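Local coordinates for dihydrodipicolinate synthase (Oceanobacillus iheyensis HTE831, PDB 3D0C), which probably condenses pyruvate with aspartate semialdehyde to give 4-hydroxy-tetrahydrodipicolinate, an early step of lysine biosynthesis, at residues G6-R11 with A107-I112; S101-G106 with E134-P139; D152-L157 with T177-A182; N217-K222 with E269-R274; V261-E266 with L291-L296. The protein carries 1 engineered substitution. One frame throughout, in Å; residues are numbered along the deposited sequence.

Contact 1: residues G6-R11 with A107-I112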
# COMPACT_ATOMS: atom_id res chain seq x y z
N GLY A 6 -15.34 -27.33 3.49
CA GLY A 6 -14.57 -28.23 2.66
C GLY A 6 -15.01 -28.17 1.20
O GLY A 6 -14.19 -28.00 0.30
N GLU A 7 -16.32 -28.28 0.98
CA GLU A 7 -16.86 -28.25 -0.38
C GLU A 7 -16.70 -26.86 -0.99
O GLU A 7 -16.46 -26.73 -2.19
CB GLU A 7 -18.34 -28.63 -0.36
CG GLU A 7 -18.85 -29.22 -1.68
CD GLU A 7 -18.21 -30.56 -2.00
OE1 GLU A 7 -18.10 -31.40 -1.08
OE2 GLU A 7 -17.82 -30.78 -3.17
N PHE A 8 -16.83 -25.83 -0.16
CA PHE A 8 -16.71 -24.46 -0.64
C PHE A 8 -15.34 -24.20 -1.27
O PHE A 8 -15.26 -23.57 -2.33
CB PHE A 8 -16.92 -23.45 0.50
CG PHE A 8 -17.03 -22.03 0.02
CD1 PHE A 8 -18.23 -21.54 -0.47
CD2 PHE A 8 -15.92 -21.19 0.01
CE1 PHE A 8 -18.33 -20.24 -0.97
CE2 PHE A 8 -16.00 -19.90 -0.49
CZ PHE A 8 -17.21 -19.42 -0.98
N SER A 9 -14.28 -24.67 -0.63
CA SER A 9 -12.93 -24.47 -1.14
C SER A 9 -12.73 -25.11 -2.51
O SER A 9 -11.87 -24.67 -3.28
CB SER A 9 -11.89 -25.04 -0.15
OG SER A 9 -11.93 -26.46 -0.11
N LYS A 10 -13.51 -26.13 -2.82
CA LYS A 10 -13.40 -26.81 -4.11
C LYS A 10 -13.80 -25.90 -5.28
O LYS A 10 -13.41 -26.14 -6.42
CB LYS A 10 -14.26 -28.08 -4.12
CG LYS A 10 -13.76 -29.15 -3.16
CD LYS A 10 -14.70 -30.34 -3.16
CE LYS A 10 -14.24 -31.43 -2.20
NZ LYS A 10 -15.26 -32.51 -2.09
N ARG A 11 -14.58 -24.86 -4.99
CA ARG A 11 -15.02 -23.92 -6.02
C ARG A 11 -13.86 -23.20 -6.71
O ARG A 11 -14.00 -22.72 -7.84
CB ARG A 11 -15.93 -22.86 -5.42
CG ARG A 11 -17.21 -23.36 -4.79
CD ARG A 11 -18.05 -22.18 -4.33
NE ARG A 11 -19.31 -22.59 -3.73
CZ ARG A 11 -20.36 -21.78 -3.59
NH1 ARG A 11 -20.29 -20.53 -4.02
NH2 ARG A 11 -21.48 -22.23 -3.03
N ALA A 107 -22.48 -11.44 -1.67
CA ALA A 107 -21.19 -12.02 -2.04
C ALA A 107 -20.99 -13.33 -1.29
O ALA A 107 -21.38 -13.45 -0.13
CB ALA A 107 -20.05 -11.05 -1.73
N ASP A 108 -20.36 -14.29 -1.94
CA ASP A 108 -20.13 -15.60 -1.35
C ASP A 108 -18.91 -15.71 -0.46
O ASP A 108 -18.87 -16.54 0.44
CB ASP A 108 -19.99 -16.64 -2.46
CG ASP A 108 -21.15 -16.61 -3.42
OD1 ASP A 108 -22.26 -17.03 -3.03
OD2 ASP A 108 -20.96 -16.15 -4.57
N CYS A 109 -17.93 -14.86 -0.73
CA CYS A 109 -16.66 -14.92 -0.02
C CYS A 109 -15.98 -13.56 -0.17
O CYS A 109 -16.37 -12.75 -1.01
CB CYS A 109 -15.82 -16.04 -0.68
SG CYS A 109 -14.16 -16.40 -0.09
N VAL A 110 -14.97 -13.30 0.66
CA VAL A 110 -14.21 -12.06 0.54
C VAL A 110 -12.75 -12.41 0.29
O VAL A 110 -12.31 -13.52 0.58
CB VAL A 110 -14.32 -11.16 1.81
CG1 VAL A 110 -15.77 -10.81 2.08
CG2 VAL A 110 -13.68 -11.84 3.02
N MSE A 111 -12.01 -11.47 -0.29
CA MSE A 111 -10.58 -11.67 -0.54
C MSE A 111 -9.85 -10.52 0.14
O MSE A 111 -10.06 -9.36 -0.23
CB MSE A 111 -10.23 -11.62 -2.02
CG MSE A 111 -8.71 -11.59 -2.21
SE MSE A 111 -8.12 -11.15 -3.99
CE MSE A 111 -8.40 -9.22 -3.92
N ILE A 112 -9.00 -10.84 1.11
CA ILE A 112 -8.26 -9.82 1.83
C ILE A 112 -6.98 -9.48 1.09
O ILE A 112 -6.11 -10.32 0.88
CB ILE A 112 -7.90 -10.29 3.28
CG1 ILE A 112 -9.18 -10.74 3.99
CG2 ILE A 112 -7.24 -9.14 4.06
CD1 ILE A 112 -8.96 -11.24 5.41

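Contact 2: residues S101-G106 with E134-P139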
# COMPACT_ATOMS: atom_id res chain seq x y z
N SER A 101 -20.59 -5.27 4.09
CA SER A 101 -21.36 -4.69 3.00
C SER A 101 -21.50 -5.61 1.79
O SER A 101 -22.61 -5.80 1.28
CB SER A 101 -20.74 -3.36 2.56
OG SER A 101 -21.39 -2.87 1.40
N ALA A 102 -20.39 -6.19 1.34
CA ALA A 102 -20.43 -7.08 0.19
C ALA A 102 -21.24 -8.34 0.48
O ALA A 102 -22.03 -8.78 -0.35
CB ALA A 102 -19.00 -7.46 -0.24
N ILE A 103 -21.04 -8.92 1.66
CA ILE A 103 -21.76 -10.13 2.06
C ILE A 103 -23.26 -9.86 2.16
O ILE A 103 -24.06 -10.68 1.70
CB ILE A 103 -21.24 -10.66 3.41
CG1 ILE A 103 -19.78 -11.10 3.26
CG2 ILE A 103 -22.10 -11.83 3.91
CD1 ILE A 103 -19.12 -11.49 4.57
N ASP A 104 -23.63 -8.73 2.76
CA ASP A 104 -25.04 -8.38 2.90
C ASP A 104 -25.65 -8.25 1.51
O ASP A 104 -26.86 -8.47 1.33
CB ASP A 104 -25.19 -7.05 3.66
CG ASP A 104 -26.65 -6.72 3.97
OD1 ASP A 104 -27.27 -7.45 4.77
OD2 ASP A 104 -27.18 -5.73 3.42
N SER A 105 -24.83 -7.90 0.53
CA SER A 105 -25.29 -7.76 -0.85
C SER A 105 -25.39 -9.12 -1.53
O SER A 105 -25.93 -9.24 -2.63
CB SER A 105 -24.34 -6.86 -1.64
OG SER A 105 -24.39 -5.53 -1.16
N GLY A 106 -24.85 -10.15 -0.88
CA GLY A 106 -24.92 -11.48 -1.44
C GLY A 106 -23.60 -12.13 -1.85
O GLY A 106 -23.62 -13.25 -2.35
N GLU A 134 -12.90 -13.74 11.36
CA GLU A 134 -13.81 -14.03 12.46
C GLU A 134 -14.99 -13.08 12.55
O GLU A 134 -16.04 -13.44 13.13
CB GLU A 134 -13.03 -13.97 13.79
CG GLU A 134 -11.97 -15.05 13.93
CD GLU A 134 -11.30 -15.01 15.30
OE1 GLU A 134 -11.63 -14.09 16.11
OE2 GLU A 134 -10.44 -15.88 15.58
N ALA A 135 -14.83 -11.87 12.00
CA ALA A 135 -15.87 -10.88 12.09
C ALA A 135 -16.85 -10.86 10.90
O ALA A 135 -17.86 -10.12 10.94
CB ALA A 135 -15.26 -9.48 12.26
N LEU A 136 -16.58 -11.71 9.90
CA LEU A 136 -17.39 -11.81 8.70
C LEU A 136 -18.17 -13.12 8.68
O LEU A 136 -17.64 -14.18 8.98
CB LEU A 136 -16.50 -11.75 7.45
CG LEU A 136 -15.73 -10.43 7.29
CD1 LEU A 136 -14.85 -10.43 6.02
CD2 LEU A 136 -16.72 -9.26 7.23
N ASP A 137 -19.41 -13.01 8.24
CA ASP A 137 -20.35 -14.11 8.11
C ASP A 137 -20.28 -14.77 6.72
O ASP A 137 -21.29 -14.93 6.03
CB ASP A 137 -21.74 -13.56 8.37
CG ASP A 137 -21.91 -13.11 9.80
OD1 ASP A 137 -22.62 -12.11 10.01
OD2 ASP A 137 -21.34 -13.74 10.70
N ALA A 138 -19.05 -15.09 6.31
CA ALA A 138 -18.76 -15.74 5.05
C ALA A 138 -17.27 -16.07 5.08
O ALA A 138 -16.52 -15.52 5.89
CB ALA A 138 -19.10 -14.84 3.87
N PRO A 139 -16.83 -17.00 4.22
CA PRO A 139 -15.42 -17.38 4.18
C PRO A 139 -14.54 -16.31 3.56
O PRO A 139 -15.02 -15.40 2.87
CB PRO A 139 -15.43 -18.65 3.33
CG PRO A 139 -16.53 -18.39 2.39
CD PRO A 139 -17.61 -17.84 3.30

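Contact 3: residues D152-L157 with T177-A182. Engineered in segment 177-182: Met180 (natural residue Ile).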
# COMPACT_ATOMS: atom_id res chain seq x y z
N ASP A 152 4.61 -19.25 7.65
CA ASP A 152 3.99 -19.76 8.87
C ASP A 152 2.74 -18.95 9.23
O ASP A 152 1.92 -19.40 10.03
CB ASP A 152 4.97 -19.71 10.04
CG ASP A 152 6.12 -20.70 9.89
OD1 ASP A 152 5.96 -21.74 9.21
OD2 ASP A 152 7.18 -20.44 10.49
N VAL A 153 2.59 -17.76 8.65
CA VAL A 153 1.40 -16.94 8.89
C VAL A 153 0.22 -17.73 8.32
O VAL A 153 -0.84 -17.83 8.93
CB VAL A 153 1.48 -15.58 8.15
CG1 VAL A 153 0.12 -14.87 8.19
CG2 VAL A 153 2.56 -14.72 8.77
N ILE A 154 0.44 -18.27 7.12
CA ILE A 154 -0.56 -19.07 6.44
C ILE A 154 -0.83 -20.35 7.24
O ILE A 154 -1.98 -20.70 7.48
CB ILE A 154 -0.09 -19.45 5.01
CG1 ILE A 154 -0.05 -18.21 4.11
CG2 ILE A 154 -1.01 -20.51 4.42
CD1 ILE A 154 0.61 -18.45 2.76
N LYS A 155 0.24 -21.04 7.63
CA LYS A 155 0.13 -22.28 8.39
C LYS A 155 -0.67 -22.09 9.67
O LYS A 155 -1.52 -22.92 10.02
CB LYS A 155 1.54 -22.81 8.72
CG LYS A 155 2.33 -23.23 7.48
CD LYS A 155 3.80 -23.51 7.77
CE LYS A 155 3.98 -24.64 8.77
NZ LYS A 155 5.43 -24.94 8.98
N GLU A 156 -0.40 -20.99 10.36
CA GLU A 156 -1.09 -20.64 11.60
C GLU A 156 -2.60 -20.45 11.39
O GLU A 156 -3.41 -20.87 12.22
CB GLU A 156 -0.49 -19.35 12.16
CG GLU A 156 -1.35 -18.66 13.19
CD GLU A 156 -1.03 -19.08 14.60
OE1 GLU A 156 -1.03 -20.30 14.86
OE2 GLU A 156 -0.78 -18.19 15.44
N LEU A 157 -2.97 -19.81 10.29
CA LEU A 157 -4.37 -19.52 10.00
C LEU A 157 -5.17 -20.60 9.29
O LEU A 157 -6.40 -20.65 9.41
CB LEU A 157 -4.46 -18.23 9.18
CG LEU A 157 -3.87 -16.98 9.83
CD1 LEU A 157 -3.78 -15.87 8.79
CD2 LEU A 157 -4.74 -16.55 11.00
N THR A 177 5.93 -24.64 -2.91
CA THR A 177 5.90 -26.09 -2.74
C THR A 177 5.90 -26.45 -1.26
O THR A 177 5.15 -27.30 -0.81
CB THR A 177 7.11 -26.75 -3.43
OG1 THR A 177 7.11 -26.40 -4.83
CG2 THR A 177 7.05 -28.27 -3.30
N GLN A 178 6.75 -25.78 -0.48
CA GLN A 178 6.83 -26.04 0.95
C GLN A 178 5.52 -25.78 1.69
O GLN A 178 4.99 -26.67 2.37
CB GLN A 178 7.93 -25.20 1.58
CG GLN A 178 9.34 -25.57 1.16
CD GLN A 178 10.32 -24.46 1.47
OE1 GLN A 178 10.10 -23.65 2.37
NE2 GLN A 178 11.42 -24.42 0.72
N VAL A 179 4.98 -24.57 1.57
CA VAL A 179 3.75 -24.25 2.28
C VAL A 179 2.59 -25.19 1.91
O VAL A 179 1.83 -25.61 2.79
CB VAL A 179 3.33 -22.76 2.05
CG1 VAL A 179 2.84 -22.55 0.63
CG2 VAL A 179 2.26 -22.37 3.05
N MSE A 180 2.48 -25.56 0.64
CA MSE A 180 1.40 -26.45 0.23
C MSE A 180 1.53 -27.88 0.77
O MSE A 180 0.52 -28.58 0.96
CB MSE A 180 1.28 -26.48 -1.29
CG MSE A 180 0.85 -25.14 -1.86
SE MSE A 180 0.28 -25.25 -3.70
CE MSE A 180 2.02 -25.62 -4.47
N ARG A 181 2.75 -28.32 1.01
CA ARG A 181 2.95 -29.66 1.55
C ARG A 181 2.74 -29.61 3.06
O ARG A 181 2.42 -30.62 3.69
CB ARG A 181 4.37 -30.16 1.24
CG ARG A 181 4.62 -30.44 -0.24
CD ARG A 181 6.05 -30.90 -0.49
NE ARG A 181 6.38 -32.12 0.24
CZ ARG A 181 5.81 -33.31 0.04
NH1 ARG A 181 4.87 -33.45 -0.89
NH2 ARG A 181 6.19 -34.36 0.76
N ALA A 182 2.92 -28.42 3.63
CA ALA A 182 2.78 -28.24 5.07
C ALA A 182 1.33 -28.19 5.56
O ALA A 182 1.03 -28.65 6.67
CB ALA A 182 3.50 -26.97 5.49

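Contact 4: residues N217-K222 with E269-R274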
# COMPACT_ATOMS: atom_id res chain seq x y z
N ASN A 217 -10.42 -11.01 -19.40
CA ASN A 217 -11.25 -9.85 -19.75
C ASN A 217 -11.11 -9.51 -21.23
O ASN A 217 -11.86 -8.69 -21.77
CB ASN A 217 -10.84 -8.60 -18.95
CG ASN A 217 -11.16 -8.71 -17.47
OD1 ASN A 217 -12.32 -8.72 -17.06
ND2 ASN A 217 -10.11 -8.79 -16.64
N VAL A 218 -10.15 -10.16 -21.89
CA VAL A 218 -9.88 -9.88 -23.29
C VAL A 218 -9.88 -11.12 -24.17
O VAL A 218 -10.54 -11.15 -25.22
CB VAL A 218 -8.51 -9.19 -23.44
CG1 VAL A 218 -8.38 -8.58 -24.82
CG2 VAL A 218 -8.35 -8.15 -22.35
N PHE A 219 -9.13 -12.14 -23.76
CA PHE A 219 -9.04 -13.39 -24.51
C PHE A 219 -9.25 -14.57 -23.57
O PHE A 219 -8.36 -15.39 -23.36
CB PHE A 219 -7.65 -13.52 -25.16
CG PHE A 219 -7.46 -12.64 -26.36
CD1 PHE A 219 -8.08 -12.94 -27.57
CD2 PHE A 219 -6.66 -11.51 -26.28
CE1 PHE A 219 -7.91 -12.12 -28.68
CE2 PHE A 219 -6.48 -10.68 -27.39
CZ PHE A 219 -7.11 -10.99 -28.59
N PRO A 220 -10.46 -14.69 -22.99
CA PRO A 220 -10.75 -15.79 -22.07
C PRO A 220 -10.49 -17.19 -22.63
O PRO A 220 -10.14 -18.11 -21.88
CB PRO A 220 -12.23 -15.58 -21.74
CG PRO A 220 -12.76 -14.99 -23.01
CD PRO A 220 -11.70 -13.97 -23.35
N GLN A 221 -10.67 -17.36 -23.94
CA GLN A 221 -10.45 -18.67 -24.57
C GLN A 221 -9.01 -19.15 -24.41
O GLN A 221 -8.77 -20.36 -24.31
CB GLN A 221 -10.84 -18.63 -26.06
CG GLN A 221 -12.28 -18.14 -26.33
CD GLN A 221 -12.77 -18.40 -27.76
OE1 GLN A 221 -12.07 -18.10 -28.74
NE2 GLN A 221 -13.98 -18.93 -27.89
N LYS A 222 -8.05 -18.23 -24.39
CA LYS A 222 -6.65 -18.61 -24.21
C LYS A 222 -6.42 -19.06 -22.77
O LYS A 222 -5.77 -20.07 -22.51
CB LYS A 222 -5.72 -17.44 -24.54
CG LYS A 222 -5.68 -17.07 -26.02
CD LYS A 222 -4.69 -15.93 -26.26
CE LYS A 222 -4.69 -15.49 -27.72
NZ LYS A 222 -4.22 -16.55 -28.65
N GLU A 269 -10.23 -2.04 -25.66
CA GLU A 269 -10.67 -1.00 -26.58
C GLU A 269 -10.28 -1.34 -28.01
O GLU A 269 -11.10 -1.21 -28.92
CB GLU A 269 -10.06 0.35 -26.19
CG GLU A 269 -10.69 1.01 -24.98
CD GLU A 269 -12.16 1.34 -25.19
OE1 GLU A 269 -12.51 1.88 -26.26
OE2 GLU A 269 -12.97 1.08 -24.27
N GLN A 270 -9.04 -1.77 -28.22
CA GLN A 270 -8.57 -2.13 -29.55
C GLN A 270 -9.42 -3.26 -30.13
O GLN A 270 -9.50 -3.42 -31.35
CB GLN A 270 -7.10 -2.57 -29.50
CG GLN A 270 -6.11 -1.42 -29.43
CD GLN A 270 -4.67 -1.89 -29.52
OE1 GLN A 270 -4.32 -2.69 -30.39
NE2 GLN A 270 -3.82 -1.39 -28.62
N LEU A 271 -10.05 -4.03 -29.25
CA LEU A 271 -10.91 -5.13 -29.68
C LEU A 271 -12.37 -4.68 -29.72
O LEU A 271 -13.27 -5.49 -29.95
CB LEU A 271 -10.77 -6.34 -28.75
CG LEU A 271 -9.44 -7.11 -28.76
CD1 LEU A 271 -9.61 -8.38 -27.94
CD2 LEU A 271 -9.03 -7.46 -30.18
N GLY A 272 -12.60 -3.40 -29.49
CA GLY A 272 -13.94 -2.86 -29.52
C GLY A 272 -14.77 -3.11 -28.28
O GLY A 272 -16.00 -3.04 -28.33
N LEU A 273 -14.11 -3.42 -27.17
CA LEU A 273 -14.81 -3.66 -25.92
C LEU A 273 -14.76 -2.40 -25.08
O LEU A 273 -13.79 -1.65 -25.11
CB LEU A 273 -14.16 -4.83 -25.16
CG LEU A 273 -14.25 -6.21 -25.82
CD1 LEU A 273 -13.60 -7.25 -24.93
CD2 LEU A 273 -15.71 -6.58 -26.06
N ARG A 274 -15.83 -2.15 -24.33
CA ARG A 274 -15.95 -0.97 -23.49
C ARG A 274 -15.07 -1.08 -22.24
O ARG A 274 -15.35 -1.86 -21.34
CB ARG A 274 -17.41 -0.77 -23.09
CG ARG A 274 -17.73 0.61 -22.57
CD ARG A 274 -19.23 0.80 -22.44
NE ARG A 274 -19.58 2.17 -22.05
CZ ARG A 274 -20.82 2.60 -21.87
NH1 ARG A 274 -21.84 1.77 -22.05
NH2 ARG A 274 -21.04 3.86 -21.52

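Contact 5: residues V261-E266 with L291-L296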
# COMPACT_ATOMS: atom_id res chain seq x y z
N VAL A 261 -3.04 -2.86 -15.44
CA VAL A 261 -4.42 -2.64 -15.86
C VAL A 261 -4.57 -1.88 -17.19
O VAL A 261 -5.45 -2.20 -18.00
CB VAL A 261 -5.23 -1.89 -14.77
CG1 VAL A 261 -6.68 -1.64 -15.25
CG2 VAL A 261 -5.24 -2.70 -13.50
N VAL A 262 -3.74 -0.87 -17.41
CA VAL A 262 -3.83 -0.09 -18.64
C VAL A 262 -3.63 -0.96 -19.87
O VAL A 262 -4.21 -0.70 -20.93
CB VAL A 262 -2.82 1.10 -18.64
CG1 VAL A 262 -1.42 0.59 -18.43
CG2 VAL A 262 -2.93 1.88 -19.94
N ILE A 263 -2.82 -2.01 -19.74
CA ILE A 263 -2.60 -2.92 -20.86
C ILE A 263 -3.92 -3.63 -21.21
O ILE A 263 -4.27 -3.78 -22.38
CB ILE A 263 -1.52 -3.98 -20.53
CG1 ILE A 263 -0.13 -3.38 -20.73
CG2 ILE A 263 -1.72 -5.22 -21.39
CD1 ILE A 263 0.24 -3.12 -22.19
N ILE A 264 -4.64 -4.06 -20.18
CA ILE A 264 -5.90 -4.75 -20.38
C ILE A 264 -6.97 -3.84 -20.99
O ILE A 264 -7.67 -4.25 -21.92
CB ILE A 264 -6.44 -5.32 -19.04
CG1 ILE A 264 -5.54 -6.46 -18.55
CG2 ILE A 264 -7.85 -5.82 -19.21
CD1 ILE A 264 -5.96 -7.03 -17.21
N LYS A 265 -7.10 -2.62 -20.48
CA LYS A 265 -8.10 -1.68 -21.00
C LYS A 265 -7.80 -1.23 -22.43
O LYS A 265 -8.71 -1.13 -23.25
CB LYS A 265 -8.25 -0.48 -20.07
CG LYS A 265 -8.99 -0.82 -18.78
CD LYS A 265 -9.33 0.41 -17.93
CE LYS A 265 -10.21 0.01 -16.75
NZ LYS A 265 -10.55 1.15 -15.85
N GLU A 266 -6.54 -0.95 -22.75
CA GLU A 266 -6.23 -0.53 -24.10
C GLU A 266 -6.44 -1.70 -25.05
O GLU A 266 -6.87 -1.52 -26.19
CB GLU A 266 -4.80 0.01 -24.19
CG GLU A 266 -4.68 1.40 -23.58
CD GLU A 266 -3.56 2.22 -24.18
OE1 GLU A 266 -3.24 2.02 -25.37
OE2 GLU A 266 -3.01 3.08 -23.46
N LEU A 291 2.54 0.48 -29.09
CA LEU A 291 2.90 -0.20 -30.34
C LEU A 291 3.14 -1.69 -30.09
O LEU A 291 2.69 -2.54 -30.86
CB LEU A 291 4.17 0.45 -30.92
CG LEU A 291 4.76 -0.15 -32.19
CD1 LEU A 291 3.69 -0.23 -33.28
CD2 LEU A 291 5.95 0.69 -32.64
N GLU A 292 3.84 -2.00 -29.00
CA GLU A 292 4.12 -3.40 -28.67
C GLU A 292 2.84 -4.18 -28.47
O GLU A 292 2.74 -5.34 -28.89
CB GLU A 292 4.99 -3.49 -27.42
CG GLU A 292 6.48 -3.40 -27.69
CD GLU A 292 7.32 -3.97 -26.56
OE1 GLU A 292 7.06 -5.13 -26.15
OE2 GLU A 292 8.25 -3.27 -26.10
N LEU A 293 1.85 -3.56 -27.83
CA LEU A 293 0.58 -4.22 -27.60
C LEU A 293 -0.16 -4.45 -28.91
O LEU A 293 -0.70 -5.53 -29.15
CB LEU A 293 -0.28 -3.38 -26.65
CG LEU A 293 -1.69 -3.92 -26.40
CD1 LEU A 293 -1.63 -5.34 -25.84
CD2 LEU A 293 -2.40 -3.00 -25.43
N GLU A 294 -0.17 -3.43 -29.76
CA GLU A 294 -0.85 -3.53 -31.05
C GLU A 294 -0.26 -4.67 -31.87
O GLU A 294 -0.99 -5.43 -32.52
CB GLU A 294 -0.74 -2.20 -31.81
CG GLU A 294 -1.34 -1.00 -31.07
CD GLU A 294 -1.21 0.31 -31.83
OE1 GLU A 294 -0.33 0.40 -32.72
OE2 GLU A 294 -1.97 1.25 -31.54
N GLU A 295 1.06 -4.80 -31.85
CA GLU A 295 1.74 -5.85 -32.59
C GLU A 295 1.39 -7.24 -32.03
O GLU A 295 1.24 -8.19 -32.80
CB GLU A 295 3.25 -5.66 -32.53
CG GLU A 295 3.73 -4.30 -33.05
CD GLU A 295 5.24 -4.21 -33.14
OE1 GLU A 295 5.92 -4.40 -32.10
OE2 GLU A 295 5.76 -3.95 -34.25
N LEU A 296 1.29 -7.34 -30.71
CA LEU A 296 0.94 -8.62 -30.09
C LEU A 296 -0.45 -9.04 -30.54
O LEU A 296 -0.68 -10.20 -30.87
CB LEU A 296 0.98 -8.51 -28.56
CG LEU A 296 0.40 -9.71 -27.79
CD1 LEU A 296 1.10 -11.00 -28.21
CD2 LEU A 296 0.58 -9.48 -26.29

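Contact 1: residues G6-R11 with A107-I112
Phe8 reaches from the N-terminal helix to the start of strand 109-112, where it meets Asp108 and Cys109. Its CB points at the strand segment, and with CG anti to the backbone N (chi1 -170°) the ring extends onward, so that its far end does the touching. Phe8 CE1 lies 4.0 Å from the carbonyl O of Asp108, while CE2, across the ring, has CB of Cys109 at 3.9 Å. At the tip, Phe8 CZ touches both: 3.6 Å to Asp108 O, reached obliquely, and 3.7 Å to Cys109 CB, which lies near the ring plane at the edge. The sulfur follows the same edge. Cys109 SG is 5.2 Å from the Phe8 ring centroid and 78° off its normal, a Cys sulfur-aromatic contact. The Arg11 guanidinium has Phe8 CE1 over one of its faces, displaced toward the rim. The edge of that group faces the Asp108 carboxylate, but Arg11 NH1 stays 4.1 Å from Asp108 OD1, too far for a salt bridge; Arg11 NH1 instead bonds Thr83 OG1, and Asp108 OD2 accepts Val84 N. Pro139 also packs against the Phe8 ring. The arrangement belongs to a (beta/alpha)8 barrel whose N-terminal helix lies against the N-terminal end of the fourth strand.

Contact 2: residues S101-G106 with E134-P139
Ile103 supplies the helical side of this contact and lays its branches on residues 136-138. The interactions across are all van der Waals. Ile103 CD1 approaches CB of Ala138 to 3.4 Å, tighter than usual for two carbons, and CB of Leu136 to 3.9 Å. CG1, beside the backbone N (chi1 -65°), carries CD1 to both of these residues, whereas Ile103 CG2 on the other branch rests 3.8 Å from the carbonyl O of Asp137.

Backbone bonds shape each side separately. Gly106, with positive phi, ends helix 92-104 in a Schellman motif, its N bonding Ile103 O at 2.7 Å. On the other segment, Asp137 is the centre of an inverse gamma turn, closed by a weak bond from Ala138 N to Leu136 O.

Among polar links to the surroundings, Leu136 O accepts Lys162 NZ and Ser105 OG bonds Thr72 OG1. Helices 92-104 and 122-135 flank strand 109-112 in sequence, and Ile103 packs the end of one outer helix against the loop that leads from the next into strand 140-144 of the TIM barrel.

Contact 3: residues D152-L157 with T177-A182
Val179, the residue with most surface buried here, turns its CG2 methyl to the CG2 of Ile154 at 4.0 Å, the two side chains crossing at about a right angle. CG2 of Val179 lies anti to the backbone N because chi1 is 71°, which leaves CG1 in the crowded position between N and the carbonyl carbon. Each residue offers one methyl. The helices concerned, 152-157 and 173-182, are neighbours on the outside of the TIM barrel, joined through strand 163-168; Tyr168 of that strand touches both Ile154 and Val179.

Lys155 and Ala182 make the outer, more exposed half of the interface. The lysine uses its aliphatic part: Lys155 CE is 4.1 Å from Ala182 CB, and Lys155 CD is 4.2 Å from the same methyl. A bend at chi3 (61°) breaks the extended course of the chain and leads NZ back to its own helix, where Asp152 OD1 takes Lys155 NZ in a weak salt-bridging bond of 3.3 Å.

Contact 4: residues N217-K222 with E269-R274
Leu271 sets one methyl, CD1, against both Val218 and Phe219, tying the turn at the beginning of helix 220-232 to the Schellman motif that ends helix 260-270. The leucine runs at about a right angle to both partners. Val218 meets it with CG1, which is anti to the backbone N (chi1 -165°), and Val218 CG1 and Leu271 CD1 stand 3.4 Å apart, closer than ordinary van der Waals contact. Phe219 meets the same CD1 of Leu271 with the far end of its ring: CZ is 3.7 Å away and CE2 3.9 Å, an oblique approach. Although the Phe219 CB does not point at Leu271, the ring swings its tip there, and it also meets the ring of Trp300, with planes about 70° apart. As the N-cap residue, Phe219 lends its backbone O to Lys222 N, while the side chain is left to the apolar contact.

A second leucine, Leu273, follows Gly272 in the chain. Leu273 CD1 lies 3.9 Å from the carbonyl O of Asn217. The Asn217 amide is engaged beyond this interface, ND2 donating to Gly214 O and Ile18 O, and its side chain is about 4 Å from that of Thr56, predicted to bind pyruvate. Between the leucines, the positive phi of Gly272 turns the chain, and Gly272 N bonds Glu269 O at 2.7 Å.

Contact 5: residues V261-E266 with L291-L296
Leu293 carries the contact for segment 291-296, reaching Ile263 and Glu266 on helix 260-270. Glu292, ahead of it, packs on Leu251 of helix 235-257. At Leu293, CG stands anti to the backbone N (chi1 176°), and CB already points at the opposing helix, so the branch extends straight across and CD2 becomes the touching atom. Leu293 CD2 sits 3.7 Å from the carbonyl O of Ile263 and 4.0 Å from CB of Glu266. Leu293 CD2 also lies 4.2 Å from CD1 of Ile263, whose side chain slides past the leucine in the opposite direction.

Glu294 follows, its OE2 6.3 Å from OE1 of Glu266. The like charges are probably offset, because Glu266 OE1 is held in a salt bridge by Arg290 NE, just before the segment, while its OE2 accepts Leu285 N. The backbone bonds Glu295 N to Leu291 O and Leu296 N to Glu292 O continue the helix through the segment.

The two helices belong to the all-helical C-terminal part that follows the barrel in DapA-family proteins. Helix 260-270 lies between helix 287-303 and the barrel, Lys265 reaching Glu58 and Ile263 packing on helix 235-257, and Val261 touches Tyr119 of the second subunit.

In the fold
From the N terminus, contact 1 closes the first long loop, bringing helix 5-9 to strand 109-112. Contact 2 opens inside that loop, at helix 92-104, and closes after it at 134-139, so the two cross; they also touch, with Val110 N probably bonded to Pro139 O. Contact 3 follows in series, closing a short helix-strand-helix loop about strand 163-168. Contacts 4 and 5 come after the last barrel strand and cross in turn: 217-222, 261-266, 269-274, 291-296. Sharing helix 260-270, they join the barrel's end to the C-terminal helices, on the other side of the chain's centre from contact 3.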